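Local coordinates for polysaccharide deacetylase (Bacillus anthracis, PDB 2J13), which is a family 4 carbohydrate esterase that probably hydrolyses N-acetyl groups on bacterial cell-wall peptidoglycan with the aid of bound metal, at residues G71-V76 and E219-I224; E130-V135 and A164-M169; E137-V142 and K146-V151; Y150-R155 and I207-A212. All blocks are in the same frame, centred on the assembly; numbering follows the deposited sequence.

How the interactions relate
The four contacts run from outer helices to the middle of one zinc-binding enzyme. Interaction 4 is the innermost, its centre about 4 Å from that of the chain, and includes a zinc ion and a cacodylate ion. Interaction 1 lies farther out, about 17 Å between centres, and meets it where I73 CG1 is 3.6 Å from A212 CB. Interactions 2 and 3 both use helix 125-143, their centres about 12 Å apart. Strand 150-151 joins them to the core, since interactions 3 and 4 share Y150 and V151, and V151 also packs on L132 and T166 of interaction 2. Interactions 1 and 2 lie about 31 Å apart by centres, on opposite sides of the chain's centre.

Interaction 1: residues G71-V76 and E219-I224; sequences GKILDV and EALAKI
Two donors grip the carbonyl oxygen G71 O in the helix that brings I73 and V76 against L221 and A222: D75 N reaches it at 2.9 Å, and R102 NH1 of helix 97-105 bonds to it as well. R102 also makes a salt bridge to D75, so polar groups hold this helix on a side that L221 and A222 do not touch. Toward helix 217-230 the contact is wholly apolar. I73 and V76 both converge on L221 CD2. I73 CD1 lies 3.7 Å from L221 CD2, while I73 CG2 touches the same methyl a little farther off, the two side chains crossing at about a right angle. V76 CG1 closes in on L221 CD2 at 4.0 Å. L221 can reach between them because its CG stands opposite the backbone N (chi1 179°), which sends the branched end across the gap. The segment axes approach to 9.6 Å and run nearly parallel, 21° apart, as expected of neighbouring outer helices in a β/α barrel, here the distorted barrel of the NodB homology fold. Both helices pack on strand 56-63, I73 against F61 and L221 against L59. V76 also rests on A222: V76 CG1 is 3.9 Å from A222 CB and equally near A222 CA. There the small alanine lets the main chains come together, with V76 CA 6.2 Å from A222 CA.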
loop_
_atom_site.group_PDB
_atom_site.type_symbol
_atom_site.label_atom_id
_atom_site.label_comp_id
_atom_site.label_asym_id
_atom_site.label_seq_id
_atom_site.Cartn_x
_atom_site.Cartn_y
_atom_site.Cartn_z
ATOM N N GLY A 71 4.550 10.629 12.346
ATOM C CA GLY A 71 4.270 10.379 13.764
ATOM C C GLY A 71 2.913 10.934 14.166
ATOM O O GLY A 71 2.203 10.331 14.970
ATOM N N LYS A 72 2.552 12.075 13.602
ATOM C CA LYS A 72 1.236 12.696 13.852
ATOM C C LYS A 72 0.102 11.878 13.226
ATOM O O LYS A 72 -0.951 11.733 13.840
ATOM C CB LYS A 72 1.222 14.144 13.350
ATOM C CG LYS A 72 2.052 15.099 14.216
ATOM C CD LYS A 72 2.403 16.374 13.455
ATOM C CE LYS A 72 2.448 17.620 14.349
ATOM N NZ LYS A 72 2.498 18.896 13.566
ATOM N N ILE A 73 0.319 11.330 12.019
ATOM C CA ILE A 73 -0.623 10.373 11.411
ATOM C C ILE A 73 -0.808 9.174 12.327
ATOM O O ILE A 73 -1.932 8.735 12.594
ATOM C CB ILE A 73 -0.115 9.888 9.993
ATOM C CG1 ILE A 73 -0.208 11.017 8.991
ATOM C CG2 ILE A 73 -0.882 8.689 9.504
ATOM C CD1 ILE A 73 -1.563 11.451 8.651
ATOM N N LEU A 74 0.297 8.618 12.804
ATOM C CA LEU A 74 0.229 7.437 13.638
ATOM C C LEU A 74 -0.529 7.762 14.932
ATOM O O LEU A 74 -1.289 6.951 15.408
ATOM C CB LEU A 74 1.628 6.907 13.951
ATOM C CG LEU A 74 2.268 6.134 12.763
ATOM C CD1 LEU A 74 3.760 5.987 12.946
ATOM C CD2 LEU A 74 1.591 4.773 12.620
ATOM N N ASP A 75 -0.322 8.959 15.456
ATOM C CA ASP A 75 -1.056 9.369 16.686
ATOM C C ASP A 75 -2.585 9.358 16.437
ATOM O O ASP A 75 -3.368 8.905 17.281
ATOM C CB ASP A 75 -0.616 10.757 17.132
ATOM C CG ASP A 75 0.803 10.802 17.697
ATOM O OD1 ASP A 75 1.355 9.758 18.088
ATOM O OD2 ASP A 75 1.363 11.927 17.778
ATOM N N VAL A 76 -3.010 9.923 15.306
ATOM C CA VAL A 76 -4.416 9.913 14.924
ATOM C C VAL A 76 -4.940 8.472 14.802
ATOM O O VAL A 76 -5.976 8.126 15.334
ATOM C CB VAL A 76 -4.684 10.692 13.631
ATOM C CG1 VAL A 76 -6.100 10.466 13.166
ATOM C CG2 VAL A 76 -4.391 12.186 13.799
ATOM N N GLU A 219 -4.943 16.485 10.781
ATOM C CA GLU A 219 -6.263 17.019 11.124
ATOM C C GLU A 219 -7.295 16.542 10.108
ATOM O O GLU A 219 -8.415 16.143 10.464
ATOM C CB GLU A 219 -6.210 18.559 11.136
ATOM C CG GLU A 219 -6.982 19.242 12.265
ATOM C CD GLU A 219 -6.553 20.703 12.472
ATOM O OE1 GLU A 219 -5.930 21.302 11.559
ATOM O OE2 GLU A 219 -6.836 21.255 13.560
ATOM N N ALA A 220 -6.927 16.612 8.835
ATOM C CA ALA A 220 -7.806 16.163 7.763
ATOM C C ALA A 220 -8.112 14.683 7.949
ATOM O O ALA A 220 -9.257 14.281 7.830
ATOM C CB ALA A 220 -7.185 16.399 6.409
ATOM N N LEU A 221 -7.098 13.876 8.262
ATOM C CA LEU A 221 -7.312 12.439 8.447
ATOM C C LEU A 221 -8.301 12.176 9.570
ATOM O O LEU A 221 -9.174 11.320 9.434
ATOM C CB LEU A 221 -6.009 11.727 8.787
ATOM C CG LEU A 221 -6.077 10.225 9.029
ATOM C CD1 LEU A 221 -6.567 9.467 7.764
ATOM C CD2 LEU A 221 -4.704 9.743 9.487
ATOM N N ALA A 222 -8.124 12.867 10.686
ATOM C CA ALA A 222 -9.018 12.692 11.855
ATOM C C ALA A 222 -10.472 13.010 11.483
ATOM O O ALA A 222 -11.382 12.250 11.806
ATOM C CB ALA A 222 -8.538 13.531 13.017
ATOM N N LYS A 223 -10.664 14.084 10.717
ATOM C CA LYS A 223 -11.999 14.491 10.255
ATOM C C LYS A 223 -12.629 13.506 9.288
ATOM O O LYS A 223 -13.844 13.237 9.361
ATOM C CB LYS A 223 -11.914 15.868 9.586
ATOM C CG LYS A 223 -11.523 17.018 10.501
ATOM C CD LYS A 223 -11.283 18.274 9.690
ATOM C CE LYS A 223 -12.471 18.562 8.758
ATOM N NZ LYS A 223 -12.525 19.964 8.255
ATOM N N ILE A 224 -11.813 12.961 8.377
ATOM C CA ILE A 224 -12.251 11.999 7.395
ATOM C C ILE A 224 -12.689 10.697 8.082
ATOM O O ILE A 224 -13.743 10.142 7.766
ATOM C CB ILE A 224 -11.116 11.703 6.369
ATOM C CG1 ILE A 224 -10.889 12.932 5.489
ATOM C CG2 ILE A 224 -11.453 10.486 5.549
ATOM C CD1 ILE A 224 -9.650 12.820 4.557
#

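Interaction 2: residues E130-V135 and A164-M169; sequences EELTSV and ALTKEM
M169 reaches across to helix 125-143 with its thioether, presenting sulfur to L132 and its terminal methyl to T133. The methionine and leucine side chains pass at an oblique angle, with L132 CD1 3.9 Å from M169 SD. A bend about the CG-SD bond (chi3 63°) swings M169 CE up to the threonine: CE lies 3.3 Å from T133 OG1, and the two side chains meet at about a right angle. T166 approaches L132 from one helical turn before M169, also nearly perpendicular to it, and its OG1 stands 4.1 Å from L132 CD1. The leucine methyl is thus met by both a sulfur and a hydroxyl oxygen. Behind it, L132 and T166 both rest on V151, so the space between helices 125-143 and 160-168 is floored by strand 150-151, an ordinary helix-on-strand layer of this α/β fold. Each threonine hydroxyl bonds back into its own helix, T133 OG1 to R129 O and T166 OG1 to T162 O. With their protons committed in this way, the hydroxyls present their oxygens to the facing segment; the close approach of M169 CE suits a slightly positive S-methyl beside an electron-rich oxygen, probably a weak attraction added to what is mainly dispersion.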
loop_
_atom_site.group_PDB
_atom_site.type_symbol
_atom_site.label_atom_id
_atom_site.label_comp_id
_atom_site.label_asym_id
_atom_site.label_seq_id
_atom_site.Cartn_x
_atom_site.Cartn_y
_atom_site.Cartn_z
ATOM N N GLU A 130 15.574 -8.591 -6.368
ATOM C CA GLU A 130 16.393 -7.989 -5.262
ATOM C C GLU A 130 15.666 -6.806 -4.647
ATOM O O GLU A 130 15.651 -6.641 -3.423
ATOM C CB GLU A 130 17.748 -7.537 -5.775
ATOM C CG GLU A 130 18.571 -8.725 -6.184
ATOM C CD GLU A 130 19.832 -8.424 -6.977
ATOM O OE1 GLU A 130 20.027 -7.284 -7.457
ATOM O OE2 GLU A 130 20.650 -9.372 -7.106
ATOM N N GLU A 131 15.031 -5.999 -5.498
ATOM C CA GLU A 131 14.293 -4.818 -5.032
ATOM C C GLU A 131 13.171 -5.191 -4.066
ATOM O O GLU A 131 12.941 -4.433 -3.099
ATOM C CB GLU A 131 13.711 -4.045 -6.232
ATOM C CG GLU A 131 14.761 -3.234 -7.009
ATOM C CD GLU A 131 15.126 -1.955 -6.317
ATOM O OE1 GLU A 131 14.253 -1.377 -5.630
ATOM O OE2 GLU A 131 16.274 -1.505 -6.437
ATOM N N LEU A 132 12.484 -6.318 -4.306
ATOM C CA LEU A 132 11.404 -6.790 -3.407
ATOM C C LEU A 132 11.965 -7.548 -2.208
ATOM O O LEU A 132 11.605 -7.271 -1.072
ATOM C CB LEU A 132 10.418 -7.677 -4.148
ATOM C CG LEU A 132 9.637 -6.935 -5.238
ATOM C CD1 LEU A 132 8.801 -7.962 -5.963
ATOM C CD2 LEU A 132 8.799 -5.801 -4.666
ATOM N N THR A 133 12.866 -8.493 -2.461
ATOM C CA THR A 133 13.365 -9.359 -1.393
ATOM C C THR A 133 14.125 -8.571 -0.346
ATOM O O THR A 133 13.990 -8.869 0.862
ATOM C CB THR A 133 14.256 -10.480 -1.957
ATOM O OG1 THR A 133 13.494 -11.249 -2.915
ATOM C CG2 THR A 133 14.724 -11.393 -0.814
ATOM N N SER A 134 14.898 -7.581 -0.748
ATOM C CA SER A 134 15.656 -6.776 0.206
ATOM C C SER A 134 14.757 -6.053 1.214
ATOM O O SER A 134 15.056 -6.030 2.417
ATOM C CB SER A 134 16.599 -5.807 -0.486
ATOM O OG SER A 134 15.934 -4.911 -1.309
ATOM N N VAL A 135 13.667 -5.464 0.749
ATOM C CA VAL A 135 12.707 -4.828 1.641
ATOM C C VAL A 135 12.014 -5.828 2.536
ATOM O O VAL A 135 11.844 -5.571 3.741
ATOM C CB VAL A 135 11.635 -3.966 0.854
ATOM C CG1 VAL A 135 10.512 -3.448 1.764
ATOM C CG2 VAL A 135 12.285 -2.799 0.197
ATOM N N ALA A 164 3.013 -10.456 -12.828
ATOM C CA ALA A 164 3.173 -11.893 -12.728
ATOM C C ALA A 164 4.426 -12.295 -11.909
ATOM O O ALA A 164 4.366 -13.218 -11.135
ATOM C CB ALA A 164 3.190 -12.529 -14.132
ATOM N N LEU A 165 5.526 -11.575 -12.078
ATOM C CA LEU A 165 6.764 -11.849 -11.321
ATOM C C LEU A 165 6.561 -11.577 -9.838
ATOM O O LEU A 165 7.022 -12.341 -8.977
ATOM C CB LEU A 165 7.919 -11.004 -11.849
ATOM C CG LEU A 165 8.410 -11.264 -13.281
ATOM C CD1 LEU A 165 9.481 -10.261 -13.637
ATOM C CD2 LEU A 165 8.901 -12.691 -13.453
ATOM N N THR A 166 5.843 -10.509 -9.537
ATOM C CA THR A 166 5.531 -10.166 -8.138
ATOM C C THR A 166 4.672 -11.252 -7.473
ATOM O O THR A 166 4.974 -11.679 -6.371
ATOM C CB THR A 166 4.860 -8.768 -8.096
ATOM O OG1 THR A 166 5.780 -7.804 -8.672
ATOM C CG2 THR A 166 4.458 -8.362 -6.630
ATOM N N LYS A 167 3.609 -11.709 -8.135
ATOM C CA LYS A 167 2.782 -12.804 -7.644
ATOM C C LYS A 167 3.572 -14.100 -7.458
ATOM O O LYS A 167 3.394 -14.809 -6.472
ATOM C CB LYS A 167 1.616 -13.064 -8.607
ATOM C CG LYS A 167 0.744 -14.253 -8.280
ATOM C CD LYS A 167 -0.319 -14.399 -9.379
ATOM C CE LYS A 167 -0.967 -15.765 -9.439
ATOM N NZ LYS A 167 -1.996 -15.762 -10.560
ATOM N N GLU A 168 4.421 -14.407 -8.423
ATOM C CA GLU A 168 5.240 -15.615 -8.382
ATOM C C GLU A 168 6.144 -15.623 -7.160
ATOM O O GLU A 168 6.410 -16.694 -6.583
ATOM C CB GLU A 168 6.060 -15.657 -9.672
ATOM C CG GLU A 168 6.970 -16.844 -9.897
ATOM C CD GLU A 168 7.871 -16.600 -11.128
ATOM O OE1 GLU A 168 7.364 -16.044 -12.145
ATOM O OE2 GLU A 168 9.080 -16.934 -11.074
ATOM N N MET A 169 6.614 -14.443 -6.754
ATOM C CA MET A 169 7.433 -14.303 -5.542
ATOM C C MET A 169 6.627 -14.359 -4.240
ATOM O O MET A 169 7.203 -14.345 -3.173
ATOM C CB MET A 169 8.260 -13.026 -5.600
ATOM C CG MET A 169 9.243 -12.968 -6.773
ATOM S SD MET A 169 10.202 -11.483 -6.769
ATOM C CE MET A 169 11.118 -11.636 -5.228
#

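Interaction 3: residues E137-V142 and K146-V151; sequences EEIKKV and KEVKYV
Apolar packing in this contact rests on I139 and V148, whose branched side chains meet at a slant. V148 CG2 fits against the β-branch of the isoleucine, 3.7 Å from I139 CG2, and the far methyl I139 CD1 extends over both branches of the valine, 4.0 Å from V148 CG2. The aliphatic chain of K140 adds to this packing: extended beyond CG, it runs along the backbone that follows the turn, so that K140 CE lies 3.4 Å from K146 O. The polar part is carried by the lysine's ammonium and a single water. K140 NZ stops short of a salt bridge, 4.4 Å from E147 OE1; the water fills the role of go-between. That molecule accepts from K140 NZ and from V148 N, each at 2.9 Å, and donates to E147 OE1 at the same distance. Lysine and carboxylate are thereby joined through the water, which also satisfies a backbone N-H just before the strand begins. The contact closes the short connection between helix 125-143 and strand 150-151: I139 is further packed by I110 of strand 109-112 and I93 of helix 90-95, V148 touches N112, and V151 bonds through its backbone to the strand at 172-174.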
loop_
_atom_site.group_PDB
_atom_site.type_symbol
_atom_site.label_atom_id
_atom_site.label_comp_id
_atom_site.label_asym_id
_atom_site.label_seq_id
_atom_site.Cartn_x
_atom_site.Cartn_y
_atom_site.Cartn_z
ATOM N N GLU A 137 12.989 -8.785 3.602
ATOM C CA GLU A 137 13.935 -9.256 4.633
ATOM C C GLU A 137 14.222 -8.157 5.657
ATOM O O GLU A 137 14.315 -8.433 6.879
ATOM C CB GLU A 137 15.217 -9.736 3.960
ATOM C CG GLU A 137 14.999 -10.965 3.086
ATOM C CD GLU A 137 16.268 -11.502 2.437
ATOM O OE1 GLU A 137 17.324 -10.842 2.475
ATOM O OE2 GLU A 137 16.165 -12.605 1.855
ATOM N N GLU A 138 14.380 -6.914 5.217
ATOM C CA GLU A 138 14.626 -5.799 6.136
ATOM C C GLU A 138 13.423 -5.542 7.052
ATOM O O GLU A 138 13.600 -5.338 8.275
ATOM C CB GLU A 138 15.010 -4.548 5.370
ATOM C CG GLU A 138 15.734 -3.502 6.120
ATOM C CD GLU A 138 17.214 -3.872 6.431
ATOM O OE1 GLU A 138 17.885 -4.594 5.635
ATOM O OE2 GLU A 138 17.710 -3.422 7.478
ATOM N N ILE A 139 12.210 -5.553 6.512
ATOM C CA ILE A 139 11.017 -5.406 7.356
ATOM C C ILE A 139 10.979 -6.478 8.464
ATOM O O ILE A 139 10.826 -6.167 9.661
ATOM C CB ILE A 139 9.704 -5.477 6.527
ATOM C CG1 ILE A 139 9.546 -4.236 5.657
ATOM C CG2 ILE A 139 8.500 -5.671 7.470
ATOM C CD1 ILE A 139 8.475 -4.447 4.525
ATOM N N LYS A 140 11.163 -7.731 8.067
ATOM C CA LYS A 140 11.159 -8.873 9.001
ATOM C C LYS A 140 12.258 -8.786 10.043
ATOM O O LYS A 140 11.979 -8.970 11.256
ATOM C CB LYS A 140 11.274 -10.169 8.230
ATOM C CG LYS A 140 10.002 -10.553 7.484
ATOM C CD LYS A 140 10.248 -11.742 6.590
ATOM C CE LYS A 140 8.985 -12.158 5.894
ATOM N NZ LYS A 140 9.168 -13.416 5.165
ATOM N N LYS A 141 13.467 -8.437 9.624
ATOM C CA LYS A 141 14.618 -8.373 10.592
ATOM C C LYS A 141 14.486 -7.171 11.533
ATOM O O LYS A 141 14.742 -7.299 12.736
ATOM C CB LYS A 141 15.929 -8.234 9.854
ATOM C CG LYS A 141 16.353 -9.447 9.076
ATOM C CD LYS A 141 16.689 -10.640 9.968
ATOM C CE LYS A 141 17.418 -11.759 9.226
ATOM N NZ LYS A 141 17.480 -13.037 10.025
ATOM N N VAL A 142 14.089 -6.009 10.996
ATOM C CA VAL A 142 14.024 -4.773 11.775
ATOM C C VAL A 142 12.833 -4.778 12.727
ATOM O O VAL A 142 12.958 -4.384 13.924
ATOM C CB VAL A 142 14.038 -3.522 10.891
ATOM C CG1 VAL A 142 13.700 -2.291 11.686
ATOM C CG2 VAL A 142 15.382 -3.359 10.191
ATOM N N LYS A 146 5.877 -10.878 10.821
ATOM C CA LYS A 146 6.041 -12.277 10.409
ATOM C C LYS A 146 6.068 -12.468 8.903
ATOM O O LYS A 146 6.901 -13.217 8.378
ATOM C CB LYS A 146 4.916 -13.119 11.005
ATOM C CG LYS A 146 5.011 -14.610 10.723
ATOM C CD LYS A 146 3.714 -15.309 11.071
ATOM C CE LYS A 146 3.741 -16.783 10.705
ATOM N NZ LYS A 146 2.377 -17.373 10.838
ATOM N N GLU A 147 5.134 -11.803 8.213
ATOM C CA GLU A 147 4.940 -12.016 6.800
ATOM C C GLU A 147 4.884 -10.639 6.151
ATOM O O GLU A 147 4.417 -9.689 6.774
ATOM C CB GLU A 147 3.625 -12.744 6.554
ATOM C CG GLU A 147 3.517 -14.190 7.107
ATOM C CD GLU A 147 4.577 -15.124 6.525
ATOM O OE1 GLU A 147 5.036 -14.883 5.384
ATOM O OE2 GLU A 147 4.964 -16.116 7.200
ATOM N N VAL A 148 5.350 -10.565 4.911
ATOM C CA VAL A 148 5.199 -9.367 4.082
ATOM C C VAL A 148 4.468 -9.837 2.823
ATOM O O VAL A 148 5.080 -10.411 1.916
ATOM C CB VAL A 148 6.543 -8.716 3.754
ATOM C CG1 VAL A 148 6.358 -7.526 2.819
ATOM C CG2 VAL A 148 7.313 -8.280 5.053
ATOM N N LYS A 149 3.166 -9.596 2.759
ATOM C CA LYS A 149 2.276 -10.150 1.739
ATOM C C LYS A 149 1.949 -9.162 0.618
ATOM O O LYS A 149 1.490 -9.558 -0.445
ATOM C CB LYS A 149 0.936 -10.532 2.387
ATOM C CG LYS A 149 0.983 -11.658 3.452
ATOM C CD LYS A 149 -0.340 -12.418 3.462
ATOM C CE LYS A 149 -1.519 -11.564 3.940
ATOM N NZ LYS A 149 -2.938 -12.105 3.688
ATOM N N TYR A 150 2.141 -7.872 0.885
ATOM C CA TYR A 150 1.562 -6.801 0.051
ATOM C C TYR A 150 2.658 -5.951 -0.585
ATOM O O TYR A 150 3.484 -5.385 0.110
ATOM C CB TYR A 150 0.608 -5.936 0.880
ATOM C CG TYR A 150 -0.415 -6.768 1.600
ATOM C CD1 TYR A 150 -1.369 -7.498 0.899
ATOM C CD2 TYR A 150 -0.415 -6.859 2.981
ATOM C CE1 TYR A 150 -2.294 -8.296 1.574
ATOM C CE2 TYR A 150 -1.314 -7.638 3.638
ATOM C CZ TYR A 150 -2.247 -8.364 2.938
ATOM O OH TYR A 150 -3.157 -9.159 3.628
ATOM N N VAL A 151 2.596 -5.822 -1.909
ATOM C CA VAL A 151 3.505 -4.978 -2.664
ATOM C C VAL A 151 2.691 -3.908 -3.372
ATOM O O VAL A 151 1.693 -4.226 -3.977
ATOM C CB VAL A 151 4.317 -5.815 -3.684
ATOM C CG1 VAL A 151 4.976 -4.917 -4.708
ATOM C CG2 VAL A 151 5.331 -6.669 -2.917
HETATM O O HOH W 1 6.617 -13.015 3.921
#

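Interaction 4: residues Y150-R155 and I207-A212; sequences YVRPPR and ILLLHA. With ZN (zinc ion), chain C; CAC (cacodylate ion), chain H.
An arginine head group buried against aliphatic strand residues is the striking feature here: the guanidinium of R152 packs on I207 and L209. I207 CG2 comes to the edge of the group, close to its plane, 3.9 Å from R152 NH2, whereas L209 CD1 approaches R152 NH1 obliquely at 3.7 Å. The arginine leaves its backbone with CG opposite the N (chi1 -177°) and then bends at chi3 (-77°), which delivers the flat end to strand 207-210. Burial is paid for by partners from elsewhere: NH1 forms a salt bridge with D62 and also bonds to T60 OG1, NH2 bonds to F175 O, and NE to V174 O. All three nitrogens are thus occupied. The contact spans the middle of the distorted β/α barrel, and the sequences R-P-P-R and L-L-L-H correspond to two family 4 esterase motifs that line the active-site groove. R152 O accepts from H113 ND1, a second-shell bond to a histidine that binds another zinc; R155 NH1 pairs with D119 and bonds to the backbone O of H117, the other histidine of that site. Between R155 and H211 a cacodylate ion, probably from the crystallisation liquor, links the segments indirectly. R155 N donates to cacodylate O2 at 2.8 Å with an N-H...O angle of 155°. Its second oxygen, O1, accepts from a water at 2.6 Å, and that water is bound to a zinc ion at 2.0 Å. H211 NE2 coordinates the same zinc, also at 2.0 Å, while H211 ND1 bonds to F180 O, which should help fix the imidazole's orientation.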
loop_
_atom_site.group_PDB
_atom_site.type_symbol
_atom_site.label_atom_id
_atom_site.label_comp_id
_atom_site.label_asym_id
_atom_site.label_seq_id
_atom_site.Cartn_x
_atom_site.Cartn_y
_atom_site.Cartn_z
ATOM N N TYR A 150 2.141 -7.872 0.885
ATOM C CA TYR A 150 1.562 -6.801 0.051
ATOM C C TYR A 150 2.658 -5.951 -0.585
ATOM O O TYR A 150 3.484 -5.385 0.110
ATOM C CB TYR A 150 0.608 -5.936 0.880
ATOM C CG TYR A 150 -0.415 -6.768 1.600
ATOM C CD1 TYR A 150 -1.369 -7.498 0.899
ATOM C CD2 TYR A 150 -0.415 -6.859 2.981
ATOM C CE1 TYR A 150 -2.294 -8.296 1.574
ATOM C CE2 TYR A 150 -1.314 -7.638 3.638
ATOM C CZ TYR A 150 -2.247 -8.364 2.938
ATOM O OH TYR A 150 -3.157 -9.159 3.628
ATOM N N VAL A 151 2.596 -5.822 -1.909
ATOM C CA VAL A 151 3.505 -4.978 -2.664
ATOM C C VAL A 151 2.691 -3.908 -3.372
ATOM O O VAL A 151 1.693 -4.226 -3.977
ATOM C CB VAL A 151 4.317 -5.815 -3.684
ATOM C CG1 VAL A 151 4.976 -4.917 -4.708
ATOM C CG2 VAL A 151 5.331 -6.669 -2.917
ATOM N N ARG A 152 3.132 -2.662 -3.314
ATOM C CA ARG A 152 2.598 -1.602 -4.192
ATOM C C ARG A 152 3.751 -1.079 -5.070
ATOM O O ARG A 152 4.774 -0.602 -4.565
ATOM C CB ARG A 152 2.008 -0.467 -3.377
ATOM C CG ARG A 152 1.373 0.629 -4.225
ATOM C CD ARG A 152 0.591 1.575 -3.417
ATOM N NE ARG A 152 -0.696 1.031 -3.034
ATOM C CZ ARG A 152 -1.432 1.548 -2.059
ATOM N NH1 ARG A 152 -0.938 2.516 -1.302
ATOM N NH2 ARG A 152 -2.595 1.025 -1.795
ATOM N N PRO A 153 3.613 -1.184 -6.396
ATOM C CA PRO A 153 4.692 -0.744 -7.257
ATOM C C PRO A 153 4.965 0.754 -7.219
ATOM O O PRO A 153 4.010 1.562 -7.148
ATOM C CB PRO A 153 4.197 -1.139 -8.680
ATOM C CG PRO A 153 3.117 -1.976 -8.518
ATOM C CD PRO A 153 2.503 -1.756 -7.172
ATOM N N PRO A 154 6.247 1.151 -7.257
ATOM C CA PRO A 154 6.587 2.562 -7.371
ATOM C C PRO A 154 5.821 3.253 -8.479
ATOM O O PRO A 154 5.748 2.737 -9.604
ATOM C CB PRO A 154 8.073 2.516 -7.650
ATOM C CG PRO A 154 8.496 1.349 -6.900
ATOM C CD PRO A 154 7.482 0.341 -7.159
ATOM N N ARG A 155 5.233 4.384 -8.145
ATOM C CA ARG A 155 4.425 5.196 -9.077
ATOM C C ARG A 155 3.219 4.502 -9.708
ATOM O O ARG A 155 2.574 5.059 -10.631
ATOM C CB ARG A 155 5.354 5.816 -10.131
ATOM C CG ARG A 155 6.469 6.629 -9.595
ATOM C CD ARG A 155 7.448 7.165 -10.693
ATOM N NE ARG A 155 8.640 7.621 -9.989
ATOM C CZ ARG A 155 9.645 6.847 -9.550
ATOM N NH1 ARG A 155 9.734 5.525 -9.835
ATOM N NH2 ARG A 155 10.608 7.417 -8.829
ATOM N N ILE A 207 -10.121 1.399 -1.464
ATOM C CA ILE A 207 -8.757 1.397 -0.938
ATOM C C ILE A 207 -8.202 2.823 -1.132
ATOM O O ILE A 207 -8.033 3.291 -2.268
ATOM C CB ILE A 207 -7.817 0.345 -1.606
ATOM C CG1 ILE A 207 -8.378 -1.054 -1.437
ATOM C CG2 ILE A 207 -6.361 0.534 -1.024
ATOM C CD1 ILE A 207 -7.551 -2.182 -2.081
ATOM N N LEU A 208 -7.975 3.526 -0.025
ATOM C CA LEU A 208 -7.543 4.907 -0.049
ATOM C C LEU A 208 -6.045 4.979 0.034
ATOM O O LEU A 208 -5.423 4.252 0.821
ATOM C CB LEU A 208 -8.131 5.697 1.127
ATOM C CG LEU A 208 -9.627 5.540 1.336
ATOM C CD1 LEU A 208 -10.064 6.445 2.480
ATOM C CD2 LEU A 208 -10.342 5.866 0.035
ATOM N N LEU A 209 -5.470 5.863 -0.768
ATOM C CA LEU A 209 -4.058 6.176 -0.649
ATOM C C LEU A 209 -3.991 7.636 -0.172
ATOM O O LEU A 209 -4.336 8.566 -0.921
ATOM C CB LEU A 209 -3.361 5.962 -1.993
ATOM C CG LEU A 209 -1.961 6.518 -2.120
ATOM C CD1 LEU A 209 -1.061 6.189 -0.896
ATOM C CD2 LEU A 209 -1.289 6.021 -3.430
ATOM N N LEU A 210 -3.683 7.834 1.101
ATOM C CA LEU A 210 -3.627 9.158 1.695
ATOM C C LEU A 210 -2.164 9.538 1.946
ATOM O O LEU A 210 -1.256 8.780 1.593
ATOM C CB LEU A 210 -4.463 9.236 2.975
ATOM C CG LEU A 210 -5.985 9.005 2.773
ATOM C CD1 LEU A 210 -6.789 9.334 4.085
ATOM C CD2 LEU A 210 -6.581 9.787 1.651
ATOM N N HIS A 211 -1.944 10.729 2.513
ATOM C CA HIS A 211 -0.609 11.317 2.632
ATOM C C HIS A 211 -0.316 11.961 3.978
ATOM O O HIS A 211 -1.228 12.234 4.759
ATOM C CB HIS A 211 -0.398 12.340 1.485
ATOM C CG HIS A 211 -0.456 11.728 0.123
ATOM N ND1 HIS A 211 -1.626 11.550 -0.576
ATOM C CD2 HIS A 211 0.524 11.208 -0.646
ATOM C CE1 HIS A 211 -1.361 10.952 -1.728
ATOM N NE2 HIS A 211 -0.061 10.729 -1.782
ATOM N N ALA A 212 0.965 12.184 4.235
ATOM C CA ALA A 212 1.470 12.753 5.475
ATOM C C ALA A 212 2.474 13.847 5.105
ATOM O O ALA A 212 3.639 13.796 5.513
ATOM C CB ALA A 212 2.132 11.677 6.328
HETATM ZN ZN ZN C . 1.050 9.925 -3.277
HETATM AS AS CAC H . 3.348 6.495 -5.337
HETATM O O1 CAC H . 3.053 6.557 -3.663
HETATM O O2 CAC H . 4.823 5.655 -5.628
HETATM C C1 CAC H . 1.898 5.483 -6.152
HETATM C C2 CAC H . 3.479 8.283 -6.147
HETATM O O HOH W 2 2.047 8.488 -2.275
#